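Local coordinates for protein malate dehydrogenase (Entamoeba histolytica, PDB 3I0P) that probably catalyses the NAD-dependent interconversion of malate and oxaloacetate, as a member of the malate/L-lactate dehydrogenase family, at residues Thr83-Gly88 and Val117-Thr122; Ser149-Thr154 and Leu232-Gly237. One frame throughout, in Å; residues are numbered along the deposited sequence.

Contact 1: residues Thr83-Gly88 and Val117-Thr122; sequences TCVLDG and VVRNST
Val117 N donates to Cys84 O at 2.9 Å and starts a run of backbone bonds between two neighbouring parallel strands. Leu86 uses both of its backbone polar atoms here: its N bonds to Val117 O, and its O takes Arg119 N at 2.9 Å. The same Leu86 O also receives a CA-H...O contact from Val118. The side chains pack tightly over the first half of the contact. Val85 CG2 meets Val117 CG2 at 3.8 Å. With Val117 CG1 anti to the carbonyl carbon (chi1 -64°), CG2 falls between the backbone N and the carbonyl carbon, where it also reaches Cys84 O. Phe294 of the second subunit covers this valine pair. Leu86 CD1 and Val118 CG2 meet on the other face of the sheet, 4.1 Å apart. Ile76 packs on Leu86, while Asn96 of helix 93-111 packs on Val118. Strand 83-87, helix 93-111 and strand 113-121 form a beta-alpha-beta unit, and the present pairing joins its two strands in the main mixed sheet. Toward the C-terminal end the contact becomes polar and partly exposed. Asn120 ND2 bonds to Asp87 OD1 at 2.9 Å. It approaches the syn side of the carboxylate, 17° out of its plane, while the oxygen lies in the amide plane of Asn120. Asp87 OD1 also has a weak bond from Asn89 N. Arg119 lies across Asp87 rather than pairing with it: Asp87 OD1 and Arg119 NE are 4.2 Å apart, too far for a salt bridge. Its chain is extended from CG to NE, and NH1 is held by Ser262 O. The looser grouping may still be steadied by the opposite charges. At this end Gly88 N also bonds to Arg119 O. Asn120 and Ser121 then form a G1 beta bulge against the start of strand 282-290.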
loop_
_atom_site.group_PDB
_atom_site.type_symbol
_atom_site.label_atom_id
_atom_site.label_comp_id
_atom_site.label_asym_id
_atom_site.label_seq_id
_atom_site.Cartn_x
_atom_site.Cartn_y
_atom_site.Cartn_z
ATOM N N THR A 83 -18.614 9.913 -4.042
ATOM C CA THR A 83 -17.430 10.742 -3.774
ATOM C C THR A 83 -17.767 12.070 -3.111
ATOM O O THR A 83 -18.936 12.471 -3.054
ATOM C CB THR A 83 -16.626 11.063 -5.062
ATOM O OG1 THR A 83 -17.317 12.054 -5.833
ATOM C CG2 THR A 83 -16.384 9.805 -5.899
ATOM N N CYS A 84 -16.728 12.748 -2.619
ATOM C CA CYS A 84 -16.860 14.108 -2.121
ATOM C C CYS A 84 -15.502 14.798 -1.952
ATOM O O CYS A 84 -14.509 14.146 -1.615
ATOM C CB CYS A 84 -17.646 14.133 -0.805
ATOM S SG CYS A 84 -18.107 15.796 -0.276
ATOM N N VAL A 85 -15.471 16.109 -2.209
ATOM C CA VAL A 85 -14.321 16.947 -1.860
ATOM C C VAL A 85 -14.728 17.879 -0.730
ATOM O O VAL A 85 -15.762 18.539 -0.803
ATOM C CB VAL A 85 -13.813 17.806 -3.047
ATOM C CG1 VAL A 85 -12.690 18.759 -2.591
ATOM C CG2 VAL A 85 -13.344 16.931 -4.190
ATOM N N LEU A 86 -13.906 17.923 0.311
ATOM C CA LEU A 86 -14.143 18.814 1.430
ATOM C C LEU A 86 -13.016 19.827 1.572
ATOM O O LEU A 86 -11.842 19.499 1.391
ATOM C CB LEU A 86 -14.304 18.031 2.732
ATOM C CG LEU A 86 -15.391 16.956 2.882
ATOM C CD1 LEU A 86 -15.151 16.157 4.159
ATOM C CD2 LEU A 86 -16.798 17.543 2.876
ATOM N N ASP A 87 -13.397 21.065 1.875
ATOM C CA ASP A 87 -12.465 22.087 2.314
ATOM C C ASP A 87 -12.501 22.063 3.835
ATOM O O ASP A 87 -13.562 22.240 4.440
ATOM C CB ASP A 87 -12.916 23.442 1.785
ATOM C CG ASP A 87 -11.974 24.572 2.156
ATOM O OD1 ASP A 87 -10.862 24.321 2.657
ATOM O OD2 ASP A 87 -12.364 25.744 1.941
ATOM N N GLY A 88 -11.346 21.826 4.447
ATOM C CA GLY A 88 -11.260 21.647 5.898
ATOM C C GLY A 88 -11.417 22.908 6.722
ATOM O O GLY A 88 -11.560 22.839 7.952
ATOM N N VAL A 117 -12.293 13.120 0.004
ATOM C CA VAL A 117 -10.969 13.740 0.134
ATOM C C VAL A 117 -11.063 15.116 0.797
ATOM O O VAL A 117 -12.109 15.768 0.752
ATOM C CB VAL A 117 -10.196 13.803 -1.219
ATOM C CG1 VAL A 117 -9.909 12.397 -1.726
ATOM C CG2 VAL A 117 -10.965 14.609 -2.262
ATOM N N VAL A 118 -9.971 15.541 1.426
ATOM C CA VAL A 118 -9.961 16.788 2.183
ATOM C C VAL A 118 -8.754 17.634 1.801
ATOM O O VAL A 118 -7.644 17.108 1.671
ATOM C CB VAL A 118 -9.925 16.528 3.720
ATOM C CG1 VAL A 118 -9.956 17.830 4.480
ATOM C CG2 VAL A 118 -11.088 15.629 4.156
ATOM N N ARG A 119 -8.993 18.935 1.604
ATOM C CA ARG A 119 -7.926 19.944 1.527
ATOM C C ARG A 119 -8.035 20.963 2.679
ATOM O O ARG A 119 -9.076 21.044 3.353
ATOM C CB ARG A 119 -7.946 20.669 0.173
ATOM C CG ARG A 119 -9.050 21.706 0.017
ATOM C CD ARG A 119 -8.732 22.772 -1.050
ATOM N NE ARG A 119 -9.931 23.546 -1.367
ATOM C CZ ARG A 119 -10.743 23.323 -2.403
ATOM N NH1 ARG A 119 -10.494 22.355 -3.286
ATOM N NH2 ARG A 119 -11.815 24.082 -2.569
ATOM N N ASN A 120 -6.965 21.736 2.893
ATOM C CA ASN A 120 -6.959 22.831 3.875
ATOM C C ASN A 120 -7.378 22.319 5.266
ATOM O O ASN A 120 -8.279 22.853 5.919
ATOM C CB ASN A 120 -7.812 24.011 3.357
ATOM C CG ASN A 120 -7.886 25.208 4.333
ATOM O OD1 ASN A 120 -6.924 25.549 5.023
ATOM N ND2 ASN A 120 -9.043 25.854 4.365
ATOM N N SER A 121 -6.706 21.253 5.690
ATOM C CA SER A 121 -6.927 20.634 6.989
ATOM C C SER A 121 -5.635 20.674 7.806
ATOM O O SER A 121 -4.620 21.221 7.360
ATOM C CB SER A 121 -7.403 19.192 6.812
ATOM O OG SER A 121 -7.815 18.620 8.045
ATOM N N THR A 122 -5.674 20.098 9.002
ATOM C CA THR A 122 -4.512 20.082 9.877
ATOM C C THR A 122 -4.242 18.660 10.357
ATOM O O THR A 122 -4.937 17.730 9.946
ATOM C CB THR A 122 -4.681 21.046 11.083
ATOM O OG1 THR A 122 -5.878 20.718 11.803
ATOM C CG2 THR A 122 -4.753 22.500 10.611
#

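Contact 2: residues Ser149-Thr154 and Leu232-Gly237; sequences SSVAAT and LHPLGG
Val151 lies obliquely against Leu232 and sends its two methyls to different partners. CG2 touches Leu232 CB at 3.9 Å. CG1 stands anti to the backbone N (chi1 -178°), which carries it past Leu232 O to the proline ring, 4.1 Å from Pro234 CG. That ring is also set against the chain of the first segment, with Pro234 CG 3.4 Å from Ala152 O. Leu232 brings its CD1 methyl to Ser150 OG, at 3.4 Å. Thr189 of helix 189-197 packs on both Ser150 and Leu232. Two backbone bonds fix these positions. Leu232 N donates to Ser150 O at 2.7 Å, in the carbonyl plane and almost straight at 175°. Ala152 N returns a bond to Leu232 O, 3.0 Å away. Ser150 and Val151 also form a classic beta bulge opposite Leu161. A water donates to Ala152 O and makes a weak bond to His233 ND1 at the ring edge. His233 NE2 is held by Ser208 OG. Beyond Pro234 the chain reverses in a type II turn, closed by Gly237 N on Pro234 O. Tyr248 of helix 244-259 packs on Pro234 and Thr154. Val151 and Leu232 thus make a single backbone bridge between the loop after strand 139-145 and the end of strand 230-232 with the loop that follows, beside the NAD pocket, where Thr154 touches the bound NAD.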
loop_
_atom_site.group_PDB
_atom_site.type_symbol
_atom_site.label_atom_id
_atom_site.label_comp_id
_atom_site.label_asym_id
_atom_site.label_seq_id
_atom_site.Cartn_x
_atom_site.Cartn_y
_atom_site.Cartn_z
ATOM N N SER A 149 7.558 17.869 4.535
ATOM C CA SER A 149 8.737 17.159 4.045
ATOM C C SER A 149 9.679 16.704 5.165
ATOM O O SER A 149 10.135 17.510 5.987
ATOM C CB SER A 149 9.493 18.031 3.048
ATOM O OG SER A 149 8.601 18.550 2.083
ATOM N N SER A 150 9.951 15.404 5.181
ATOM C CA SER A 150 10.904 14.801 6.104
ATOM C C SER A 150 11.629 13.610 5.468
ATOM O O SER A 150 12.665 13.171 5.971
ATOM C CB SER A 150 10.183 14.339 7.375
ATOM O OG SER A 150 9.374 13.195 7.120
ATOM N N VAL A 151 11.073 13.092 4.370
ATOM C CA VAL A 151 11.546 11.855 3.746
ATOM C C VAL A 151 12.176 12.108 2.364
ATOM O O VAL A 151 11.615 12.841 1.535
ATOM C CB VAL A 151 10.390 10.788 3.654
ATOM C CG1 VAL A 151 10.870 9.470 3.040
ATOM C CG2 VAL A 151 9.765 10.542 5.023
ATOM N N ALA A 152 13.340 11.497 2.128
ATOM C CA ALA A 152 14.016 11.590 0.833
ATOM C C ALA A 152 13.528 10.527 -0.137
ATOM O O ALA A 152 13.384 9.357 0.235
ATOM C CB ALA A 152 15.518 11.473 0.998
ATOM N N ALA A 153 13.290 10.944 -1.379
ATOM C CA ALA A 153 13.049 10.036 -2.503
ATOM C C ALA A 153 14.204 9.040 -2.647
ATOM O O ALA A 153 15.256 9.208 -2.019
ATOM C CB ALA A 153 12.898 10.832 -3.783
ATOM N N THR A 154 14.010 8.002 -3.462
ATOM C CA THR A 154 15.092 7.055 -3.757
ATOM C C THR A 154 16.128 7.759 -4.632
ATOM O O THR A 154 15.787 8.320 -5.680
ATOM C CB THR A 154 14.575 5.770 -4.444
ATOM O OG1 THR A 154 13.574 5.163 -3.623
ATOM C CG2 THR A 154 15.702 4.781 -4.657
ATOM N N LEU A 232 14.557 11.328 6.546
ATOM C CA LEU A 232 14.170 9.934 6.806
ATOM C C LEU A 232 14.163 9.112 5.508
ATOM O O LEU A 232 13.955 9.654 4.418
ATOM C CB LEU A 232 12.779 9.886 7.430
ATOM C CG LEU A 232 12.562 10.388 8.856
ATOM C CD1 LEU A 232 11.177 10.960 8.991
ATOM C CD2 LEU A 232 12.765 9.273 9.848
ATOM N N HIS A 233 14.394 7.807 5.628
ATOM C CA HIS A 233 14.322 6.898 4.471
ATOM C C HIS A 233 12.929 6.306 4.315
ATOM O O HIS A 233 12.224 6.110 5.310
ATOM C CB HIS A 233 15.344 5.764 4.591
ATOM C CG HIS A 233 16.763 6.237 4.605
ATOM N ND1 HIS A 233 17.367 6.814 3.507
ATOM C CD2 HIS A 233 17.692 6.236 5.590
ATOM C CE1 HIS A 233 18.609 7.140 3.814
ATOM N NE2 HIS A 233 18.831 6.799 5.070
ATOM N N PRO A 234 12.526 6.009 3.068
ATOM C CA PRO A 234 11.268 5.294 2.863
ATOM C C PRO A 234 11.370 3.852 3.360
ATOM O O PRO A 234 12.477 3.345 3.564
ATOM C CB PRO A 234 11.107 5.295 1.336
ATOM C CG PRO A 234 12.126 6.266 0.811
ATOM C CD PRO A 234 13.227 6.264 1.801
ATOM N N LEU A 235 10.227 3.200 3.560
ATOM C CA LEU A 235 10.224 1.746 3.740
ATOM C C LEU A 235 11.005 1.078 2.580
ATOM O O LEU A 235 10.723 1.308 1.398
ATOM C CB LEU A 235 8.795 1.209 3.864
ATOM C CG LEU A 235 8.550 -0.302 3.910
ATOM C CD1 LEU A 235 9.148 -0.950 5.157
ATOM C CD2 LEU A 235 7.061 -0.609 3.803
ATOM N N GLY A 236 12.016 0.293 2.934
ATOM C CA GLY A 236 12.918 -0.278 1.943
ATOM C C GLY A 236 14.298 0.360 1.967
ATOM O O GLY A 236 15.197 -0.072 1.244
ATOM N N GLY A 237 14.465 1.393 2.789
ATOM C CA GLY A 237 15.766 2.030 2.972
ATOM C C GLY A 237 16.152 2.953 1.837
ATOM O O GLY A 237 15.313 3.658 1.274
HETATM O O HOH W 1 15.910 7.542 0.553
#

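Both contacts are largely buried and touch the second subunit, but they hold different elements. Contact 1 pairs neighbouring strands within the main mixed sheet. Contact 2 joins the loop after strand 139-145 of that sheet to the end of strand 230-232 and the loop that follows. Their centres are 26 Å apart, and their nearest atoms about 13 Å, so neither touches the other. Contact 1 combines a continuous run of strand bonds with apolar faces and a charged, partly exposed end. Contact 2 has a single bridge, a few apolar side chains and one water. Contact 2 reaches the bound NAD through Thr154, whereas the side chain of Val118 in contact 1 is about 13 Å from it.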